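Side-chain contacts in GH127 beta-L-arabinofuranoside (Geobacillus stearothermophilus, PDB 4QK0), which probably hydrolyses beta-L-arabinofuranosides, releasing L-arabinose, as a retaining glycoside hydrolase of family GH127: residues Ile55-Ile60 and Leu119-Thr124; Gly67-Met72 and Thr124-Gly129. All coordinates share one frame; numbering follows the deposited sequence.

Contact 1: Ile55-Ile60 and Leu119-Thr124; sequences IENFRI and LNTYYT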
ATOM      1  N   ILE A  55       4.128 -26.876 -25.712  1.00 30.12           N
ATOM      2  CA  ILE A  55       4.284 -28.187 -26.359  1.00 33.14           C
ATOM      3  C   ILE A  55       5.273 -28.042 -27.526  1.00 36.64           C
ATOM      4  O   ILE A  55       6.169 -28.872 -27.714  1.00 37.24           O
ATOM      5  CB  ILE A  55       2.949 -28.719 -26.861  1.00 34.71           C
ATOM      6  CG1 ILE A  55       1.957 -28.933 -25.715  1.00 34.50           C
ATOM      7  CG2 ILE A  55       3.121 -30.012 -27.659  1.00 41.07           C
ATOM      8  CD1 ILE A  55       2.352 -30.011 -24.740  1.00 36.86           C
ATOM      9  N   GLU A  56       5.114 -26.958 -28.271  1.00 35.35           N
ATOM     10  CA  GLU A  56       5.951 -26.670 -29.398  1.00 35.47           C
ATOM     11  C   GLU A  56       7.419 -26.679 -29.002  1.00 30.47           C
ATOM     12  O   GLU A  56       8.278 -27.204 -29.720  1.00 29.62           O
ATOM     13  CB  GLU A  56       5.516 -25.328 -30.047  1.00 37.12           C
ATOM     14  CG  GLU A  56       6.149 -25.014 -31.388  1.00 42.51           C
ATOM     15  CD  GLU A  56       5.948 -26.111 -32.424  1.00 44.85           C
ATOM     16  OE1 GLU A  56       5.055 -26.995 -32.250  1.00 51.98           O
ATOM     17  OE2 GLU A  56       6.712 -26.093 -33.416  1.00 46.62           O
ATOM     18  N   ASN A  57       7.747 -26.067 -27.876  1.00 33.21           N
ATOM     19  CA  ASN A  57       9.139 -26.057 -27.419  1.00 30.27           C
ATOM     20  C   ASN A  57       9.701 -27.518 -27.328  1.00 27.64           C
ATOM     21  O   ASN A  57      10.850 -27.720 -27.565  1.00 27.07           O
ATOM     22  CB  ASN A  57       9.280 -25.376 -26.062  1.00 32.04           C
ATOM     23  CG  ASN A  57       9.122 -23.845 -26.119  1.00 36.29           C
ATOM     24  OD1 ASN A  57       9.349 -23.207 -27.137  1.00 33.92           O
ATOM     25  ND2 ASN A  57       8.789 -23.266 -24.973  1.00 36.88           N
ATOM     26  N   PHE A  58       8.900 -28.483 -26.899  1.00 25.94           N
ATOM     27  CA  PHE A  58       9.377 -29.880 -26.794  1.00 29.69           C
ATOM     28  C   PHE A  58       9.507 -30.516 -28.165  1.00 30.99           C
ATOM     29  O   PHE A  58      10.441 -31.269 -28.418  1.00 29.46           O
ATOM     30  CB  PHE A  58       8.450 -30.745 -25.956  1.00 27.87           C
ATOM     31  CG  PHE A  58       8.562 -30.495 -24.491  1.00 29.37           C
ATOM     32  CD1 PHE A  58       9.644 -30.976 -23.767  1.00 30.37           C
ATOM     33  CD2 PHE A  58       7.583 -29.768 -23.831  1.00 31.02           C
ATOM     34  CE1 PHE A  58       9.762 -30.724 -22.411  1.00 33.03           C
ATOM     35  CE2 PHE A  58       7.684 -29.531 -22.481  1.00 32.09           C
ATOM     36  CZ  PHE A  58       8.774 -29.983 -21.771  1.00 31.47           C
ATOM     37  N   ARG A  59       8.589 -30.173 -29.068  1.00 31.77           N
ATOM     38  CA  ARG A  59       8.742 -30.571 -30.445  1.00 33.12           C
ATOM     39  C   ARG A  59      10.057 -30.113 -31.016  1.00 30.01           C
ATOM     40  O   ARG A  59      10.775 -30.903 -31.655  1.00 27.87           O
ATOM     41  CB  ARG A  59       7.636 -29.993 -31.297  1.00 37.39           C
ATOM     42  CG  ARG A  59       6.383 -30.793 -31.210  1.00 42.56           C
ATOM     43  CD  ARG A  59       5.567 -30.675 -32.476  1.00 46.07           C
ATOM     44  NE  ARG A  59       4.272 -31.169 -32.121  1.00 52.72           N
ATOM     45  CZ  ARG A  59       3.300 -30.425 -31.610  1.00 56.33           C
ATOM     46  NH1 ARG A  59       3.443 -29.108 -31.460  1.00 55.46           N
ATOM     47  NH2 ARG A  59       2.171 -31.020 -31.267  1.00 53.38           N
ATOM     48  N   ILE A  60      10.352 -28.821 -30.861  1.00 27.11           N
ATOM     49  CA  ILE A  60      11.582 -28.290 -31.414  1.00 27.29           C
ATOM     50  C   ILE A  60      12.733 -29.035 -30.793  1.00 25.06           C
ATOM     51  O   ILE A  60      13.665 -29.480 -31.467  1.00 23.65           O
ATOM     52  CB  ILE A  60      11.673 -26.782 -31.181  1.00 29.21           C
ATOM     53  CG1 ILE A  60      10.526 -26.073 -31.947  1.00 29.91           C
ATOM     54  CG2 ILE A  60      13.019 -26.258 -31.631  1.00 28.51           C
ATOM     55  CD1 ILE A  60      10.322 -24.613 -31.563  1.00 31.60           C
ATOM     56  N   LEU A 119      16.448 -32.915 -19.478  1.00 28.96           N
ATOM     57  CA  LEU A 119      15.229 -32.573 -20.212  1.00 30.25           C
ATOM     58  C   LEU A 119      14.819 -31.111 -19.897  1.00 32.71           C
ATOM     59  O   LEU A 119      14.206 -30.803 -18.826  1.00 32.28           O
ATOM     60  CB  LEU A 119      14.103 -33.461 -19.766  1.00 29.46           C
ATOM     61  CG  LEU A 119      12.991 -33.852 -20.739  1.00 29.97           C
ATOM     62  CD1 LEU A 119      11.718 -34.092 -19.980  1.00 28.47           C
ATOM     63  CD2 LEU A 119      12.753 -32.906 -21.878  1.00 33.16           C
ATOM     64  N   ASN A 120      15.153 -30.216 -20.811  1.00 28.68           N
ATOM     65  CA  ASN A 120      14.855 -28.787 -20.601  1.00 27.68           C
ATOM     66  C   ASN A 120      14.885 -28.093 -21.940  1.00 26.11           C
ATOM     67  O   ASN A 120      15.939 -28.050 -22.585  1.00 24.09           O
ATOM     68  CB  ASN A 120      15.863 -28.161 -19.648  1.00 27.96           C
ATOM     69  CG  ASN A 120      15.529 -26.715 -19.308  1.00 27.29           C
ATOM     70  OD1 ASN A 120      15.715 -25.813 -20.115  1.00 26.27           O
ATOM     71  ND2 ASN A 120      15.035 -26.498 -18.105  1.00 27.53           N
ATOM     72  N   THR A 121      13.738 -27.565 -22.357  1.00 24.53           N
ATOM     73  CA  THR A 121      13.647 -26.981 -23.691  1.00 25.33           C
ATOM     74  C   THR A 121      14.455 -25.715 -23.841  1.00 27.16           C
ATOM     75  O   THR A 121      15.178 -25.545 -24.833  1.00 26.56           O
ATOM     76  CB  THR A 121      12.205 -26.744 -24.114  1.00 26.51           C
ATOM     77  OG1 THR A 121      11.583 -25.853 -23.187  1.00 30.24           O
ATOM     78  CG2 THR A 121      11.452 -28.049 -24.157  1.00 25.27           C
ATOM     79  N   TYR A 122      14.441 -24.859 -22.826  1.00 27.84           N
ATOM     80  CA  TYR A 122      15.151 -23.603 -22.907  1.00 27.39           C
ATOM     81  C   TYR A 122      16.635 -23.777 -23.113  1.00 31.53           C
ATOM     82  O   TYR A 122      17.247 -23.110 -23.954  1.00 31.86           O
ATOM     83  CB  TYR A 122      14.894 -22.818 -21.635  1.00 30.25           C
ATOM     84  CG  TYR A 122      15.590 -21.468 -21.567  1.00 32.33           C
ATOM     85  CD1 TYR A 122      16.847 -21.361 -21.032  1.00 37.87           C
ATOM     86  CD2 TYR A 122      14.959 -20.296 -22.020  1.00 36.34           C
ATOM     87  CE1 TYR A 122      17.499 -20.130 -20.971  1.00 42.10           C
ATOM     88  CE2 TYR A 122      15.587 -19.059 -21.952  1.00 38.14           C
ATOM     89  CZ  TYR A 122      16.862 -18.989 -21.429  1.00 39.34           C
ATOM     90  OH  TYR A 122      17.538 -17.813 -21.397  1.00 36.97           O
ATOM     91  N   TYR A 123      17.239 -24.679 -22.343  1.00 31.22           N
ATOM     92  CA  TYR A 123      18.693 -24.973 -22.496  1.00 30.47           C
ATOM     93  C   TYR A 123      19.040 -26.006 -23.559  1.00 30.34           C
ATOM     94  O   TYR A 123      20.166 -26.374 -23.702  1.00 38.13           O
ATOM     95  CB  TYR A 123      19.261 -25.412 -21.167  1.00 27.66           C
ATOM     96  CG  TYR A 123      19.464 -24.257 -20.232  1.00 26.97           C
ATOM     97  CD1 TYR A 123      20.449 -23.315 -20.475  1.00 26.68           C
ATOM     98  CD2 TYR A 123      18.638 -24.085 -19.132  1.00 26.30           C
ATOM     99  CE1 TYR A 123      20.641 -22.253 -19.603  1.00 30.02           C
ATOM    100  CE2 TYR A 123      18.815 -23.054 -18.262  1.00 25.40           C
ATOM    101  CZ  TYR A 123      19.789 -22.130 -18.514  1.00 27.83           C
ATOM    102  OH  TYR A 123      19.960 -21.118 -17.614  1.00 32.95           O
ATOM    103  N   THR A 124      18.054 -26.525 -24.245  1.00 30.01           N
ATOM    104  CA  THR A 124      18.306 -27.342 -25.428  1.00 34.13           C
ATOM    105  C   THR A 124      18.196 -26.505 -26.690  1.00 33.64           C
ATOM    106  O   THR A 124      19.023 -26.631 -27.544  1.00 36.13           O
ATOM    107  CB  THR A 124      17.321 -28.501 -25.538  1.00 32.02           C
ATOM    108  OG1 THR A 124      17.461 -29.349 -24.373  1.00 32.74           O
ATOM    109  CG2 THR A 124      17.583 -29.291 -26.809  1.00 32.28           C
TER

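Contact 2: Gly67-Met72 and Thr124-Gly129; sequences GEFYGM and TIKEPG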
ATOM      1  N   GLY A  67      11.956 -23.634 -35.127  1.00 33.77           N
ATOM      2  CA  GLY A  67      11.564 -22.355 -34.607  1.00 32.93           C
ATOM      3  C   GLY A  67      12.367 -22.012 -33.380  1.00 32.08           C
ATOM      4  O   GLY A  67      13.171 -22.809 -32.922  1.00 33.40           O
ATOM      5  N   GLU A  68      12.139 -20.808 -32.874  1.00 32.78           N
ATOM      6  CA  GLU A  68      12.796 -20.258 -31.707  1.00 34.06           C
ATOM      7  C   GLU A  68      12.023 -20.636 -30.473  1.00 32.52           C
ATOM      8  O   GLU A  68      10.815 -20.902 -30.530  1.00 31.44           O
ATOM      9  CB  GLU A  68      12.927 -18.729 -31.810  1.00 39.10           C
ATOM     10  CG  GLU A  68      14.033 -18.343 -32.800  1.00 41.03           C
ATOM     11  CD  GLU A  68      14.180 -16.872 -33.174  1.00 42.96           C
ATOM     12  OE1 GLU A  68      13.197 -16.097 -33.161  1.00 44.86           O
ATOM     13  OE2 GLU A  68      15.291 -16.505 -33.617  1.00 43.31           O
ATOM     14  N   PHE A  69      12.760 -20.814 -29.383  1.00 31.19           N
ATOM     15  CA  PHE A  69      12.138 -20.998 -28.081  1.00 34.63           C
ATOM     16  C   PHE A  69      11.193 -19.799 -27.820  1.00 35.33           C
ATOM     17  O   PHE A  69      11.476 -18.703 -28.232  1.00 33.66           O
ATOM     18  CB  PHE A  69      13.209 -21.055 -26.985  1.00 32.67           C
ATOM     19  CG  PHE A  69      12.634 -21.153 -25.617  1.00 29.50           C
ATOM     20  CD1 PHE A  69      12.320 -20.001 -24.885  1.00 27.82           C
ATOM     21  CD2 PHE A  69      12.379 -22.401 -25.066  1.00 26.51           C
ATOM     22  CE1 PHE A  69      11.729 -20.117 -23.620  1.00 29.84           C
ATOM     23  CE2 PHE A  69      11.823 -22.518 -23.807  1.00 28.86           C
ATOM     24  CZ  PHE A  69      11.494 -21.384 -23.076  1.00 29.08           C
ATOM     25  N   TYR A  70      10.069 -20.046 -27.177  1.00 38.90           N
ATOM     26  CA  TYR A  70       9.193 -18.982 -26.773  1.00 41.02           C
ATOM     27  C   TYR A  70       8.670 -19.215 -25.365  1.00 37.01           C
ATOM     28  O   TYR A  70       8.303 -20.331 -25.004  1.00 34.68           O
ATOM     29  CB  TYR A  70       8.012 -18.875 -27.740  1.00 49.78           C
ATOM     30  CG  TYR A  70       7.084 -17.724 -27.443  1.00 61.85           C
ATOM     31  CD1 TYR A  70       6.071 -17.838 -26.472  1.00 68.75           C
ATOM     32  CD2 TYR A  70       7.193 -16.509 -28.138  1.00 73.85           C
ATOM     33  CE1 TYR A  70       5.213 -16.775 -26.187  1.00 69.76           C
ATOM     34  CE2 TYR A  70       6.330 -15.445 -27.861  1.00 73.77           C
ATOM     35  CZ  TYR A  70       5.347 -15.588 -26.883  1.00 74.28           C
ATOM     36  OH  TYR A  70       4.479 -14.558 -26.613  1.00 77.85           O
ATOM     37  N   GLY A  71       8.547 -18.124 -24.601  1.00 35.63           N
ATOM     38  CA  GLY A  71       7.842 -18.144 -23.315  1.00 35.50           C
ATOM     39  C   GLY A  71       8.782 -17.939 -22.146  1.00 38.38           C
ATOM     40  O   GLY A  71       9.920 -17.462 -22.315  1.00 35.75           O
HETATM   41  N   MSE A  72       8.310 -18.294 -20.960  1.00 36.80           N
HETATM   42  CA  MSE A  72       9.087 -18.112 -19.740  1.00 42.09           C
HETATM   43  C   MSE A  72      10.075 -19.269 -19.581  1.00 45.63           C
HETATM   44  O   MSE A  72       9.934 -20.348 -20.164  1.00 40.33           O
HETATM   45  CB  MSE A  72       8.140 -18.095 -18.538  1.00 46.88           C
HETATM   46  CG  MSE A  72       7.151 -16.908 -18.535  1.00 52.78           C
HETATM   47 SE   MSE A  72       8.066 -15.153 -18.753  1.00 60.94          SE
HETATM   48  CE  MSE A  72       8.234 -14.617 -16.850  1.00 64.03           C
ATOM     49  N   THR A 124      18.054 -26.525 -24.245  1.00 30.01           N
ATOM     50  CA  THR A 124      18.306 -27.342 -25.428  1.00 34.13           C
ATOM     51  C   THR A 124      18.196 -26.505 -26.690  1.00 33.64           C
ATOM     52  O   THR A 124      19.023 -26.631 -27.544  1.00 36.13           O
ATOM     53  CB  THR A 124      17.321 -28.501 -25.538  1.00 32.02           C
ATOM     54  OG1 THR A 124      17.461 -29.349 -24.373  1.00 32.74           O
ATOM     55  CG2 THR A 124      17.583 -29.291 -26.809  1.00 32.28           C
ATOM     56  N   ILE A 125      17.255 -25.573 -26.741  1.00 38.20           N
ATOM     57  CA  ILE A 125      17.021 -24.776 -27.946  1.00 40.92           C
ATOM     58  C   ILE A 125      17.642 -23.388 -27.886  1.00 42.00           C
ATOM     59  O   ILE A 125      18.395 -22.990 -28.762  1.00 45.69           O
ATOM     60  CB  ILE A 125      15.546 -24.525 -28.102  1.00 38.53           C
ATOM     61  CG1 ILE A 125      14.818 -25.815 -28.372  1.00 38.49           C
ATOM     62  CG2 ILE A 125      15.305 -23.502 -29.188  1.00 45.04           C
ATOM     63  CD1 ILE A 125      13.349 -25.683 -28.081  1.00 38.09           C
ATOM     64  N   LYS A 126      17.350 -22.656 -26.832  1.00 42.98           N
ATOM     65  CA  LYS A 126      17.781 -21.267 -26.762  1.00 43.42           C
ATOM     66  C   LYS A 126      19.197 -21.016 -26.266  1.00 46.80           C
ATOM     67  O   LYS A 126      19.843 -20.129 -26.789  1.00 48.44           O
ATOM     68  CB  LYS A 126      16.844 -20.461 -25.907  1.00 42.15           C
ATOM     69  CG  LYS A 126      17.170 -18.965 -25.954  1.00 44.98           C
ATOM     70  CD  LYS A 126      15.916 -18.158 -25.787  1.00 50.70           C
ATOM     71  CE  LYS A 126      16.237 -16.699 -25.628  1.00 54.24           C
ATOM     72  NZ  LYS A 126      14.962 -16.043 -25.236  1.00 67.47           N
ATOM     73  N   GLU A 127      19.653 -21.731 -25.233  1.00 44.64           N
ATOM     74  CA  GLU A 127      21.007 -21.543 -24.735  1.00 44.17           C
ATOM     75  C   GLU A 127      21.663 -22.864 -24.574  1.00 43.87           C
ATOM     76  O   GLU A 127      22.057 -23.212 -23.481  1.00 35.32           O
ATOM     77  CB  GLU A 127      21.005 -20.812 -23.405  1.00 48.75           C
ATOM     78  CG  GLU A 127      20.214 -19.541 -23.468  1.00 58.46           C
ATOM     79  CD  GLU A 127      21.087 -18.322 -23.647  1.00 70.63           C
ATOM     80  OE1 GLU A 127      20.776 -17.583 -24.608  1.00 85.59           O
ATOM     81  OE2 GLU A 127      22.097 -18.118 -22.921  1.00 76.60           O
ATOM     82  N   PRO A 128      21.763 -23.621 -25.677  1.00 43.72           N
ATOM     83  CA  PRO A 128      22.501 -24.871 -25.636  1.00 46.72           C
ATOM     84  C   PRO A 128      23.822 -24.687 -24.933  1.00 44.08           C
ATOM     85  O   PRO A 128      24.477 -23.644 -25.090  1.00 43.04           O
ATOM     86  CB  PRO A 128      22.775 -25.204 -27.121  1.00 49.39           C
ATOM     87  CG  PRO A 128      21.843 -24.347 -27.909  1.00 44.85           C
ATOM     88  CD  PRO A 128      21.452 -23.187 -27.050  1.00 44.97           C
ATOM     89  N   GLY A 129      24.205 -25.684 -24.157  1.00 43.10           N
ATOM     90  CA  GLY A 129      25.482 -25.657 -23.442  1.00 46.55           C
ATOM     91  C   GLY A 129      25.564 -24.771 -22.206  1.00 47.04           C
ATOM     92  O   GLY A 129      26.515 -24.882 -21.438  1.00 49.38           O
TER

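Contact 1: Ile55-Ile60 and Leu119-Thr124
Asn57 and Thr121 bring the two backbones closest, their CA atoms 5.9 Å apart, where helix 54-61 meets the loop leading into helix 122-126. Thr121 makes most of the contact. Its methyl, CG2, sits over one face of the Phe58 ring, 3.7 Å from the ring centroid and 21° off the ring normal. This is a CH-pi contact, displaced toward the CD1-CE1 rim. The same methyl rests on the helix backbone, with CG2 3.5 Å from Asn57 O. Thr121 OG1 lies between its own backbone N and carbonyl carbon (chi1 60°), which leaves CG2 to face the helix. OG1 touches Asn57 CB but is hydrogen-bonded to Asp76. Leu119 meets Phe58 differently: its CD2 lies at the ring edge, in plane, 3.7 Å from CE1. The ring is thus touched on a face and at an edge by two residues of one loop. An alanine in place of Phe58 would probably leave the Thr121 methyl and Leu119 CD2 without their shared apolar partner and open a gap between helix 54-61 and the loop. The loop has its own brace. Asn120 OD1 accepts from Tyr123 N at 2.9 Å, a capping bond just ahead of the helix, while Thr124 OG1 donates to Asn120 O. Asn57 ND2 is hydrogen-bonded to Tyr70 O. The contact is fully buried within the helical catalytic domain. Helix 96-112 packs on Phe58 through Leu108, Leu109 and Ala112, and helix 76-92 adds Asp76 and Val79.

Contact 2: Gly67-Met72 and Thr124-Gly129
Phe69 meets Ile125 and Lys126 chiefly with its CB, and its ring runs on past them. Two neighbouring side chains of the short helix meet this methylene: Lys126 CB at 3.8 Å and Ile125 CG2 at 3.9 Å from Phe69 CB. With CG anti to the backbone N (chi1 176°), the Phe69 ring extends toward Thr121 and Tyr122. Ile125 uses one branch here. CG2 reaches the start of the Phe69 residue, 3.7 Å from Phe69 N, and comes loosely near Gly67 O. The isoleucine also packs on Ile60 of helix 54-61. Lys126 uses its aliphatic chain. That chain crosses the Phe69 side chain at about a right angle, and its CD approaches ring atom CD1 obliquely at 4.1 Å. A bend at chi2 (149°) shapes this path. The lysine meets Phe69 with its methylenes, and its ammonium group takes no part in the contact. The side-chain contacts are apolar, and Ile125 CG2 also packs against backbone atoms. The contact is graded in burial: Phe69 is buried, Ile125 partly exposed and Lys126 exposed. At its far end, Phe69 is held in an aromatic and polar setting. Its ring meets Tyr122 edge-to-face and packs on Asn57 and Thr121. Met72 O lies at the ring edge, in plane. Met72 is a selenomethionine in this crystal. The arrangement is plain loop-to-helix packing: an irregular segment between helix 54-61 and helix 76-92 sets one aromatic residue against Ile125 and Lys126 of the short helix 122-126, at the periphery of the GH127 catalytic domain, whose helical fold belongs to the six-hairpin clan.

Contacts 1 and 2 are neighbours, with centres 7 Å apart, on the same side of the chain's centre. Their segments alternate along the chain: 55-60, 67-72, then 119-124 and 124-129, the last two sharing Thr124. Contact 1 uses the loop that leads into helix 122-126, contact 2 the helix itself. They also touch directly. Tyr122 O probably accepts a hydrogen bond from Glu127 N, and Ile125 CD1 packs on Asn57 O. Helix 54-61 thus meets the loop, and the segment after helix 54-61 meets the short helix. Together the contacts join two sequence-distant parts of the GH127 catalytic domain, one in a buried layer and one nearer the surface.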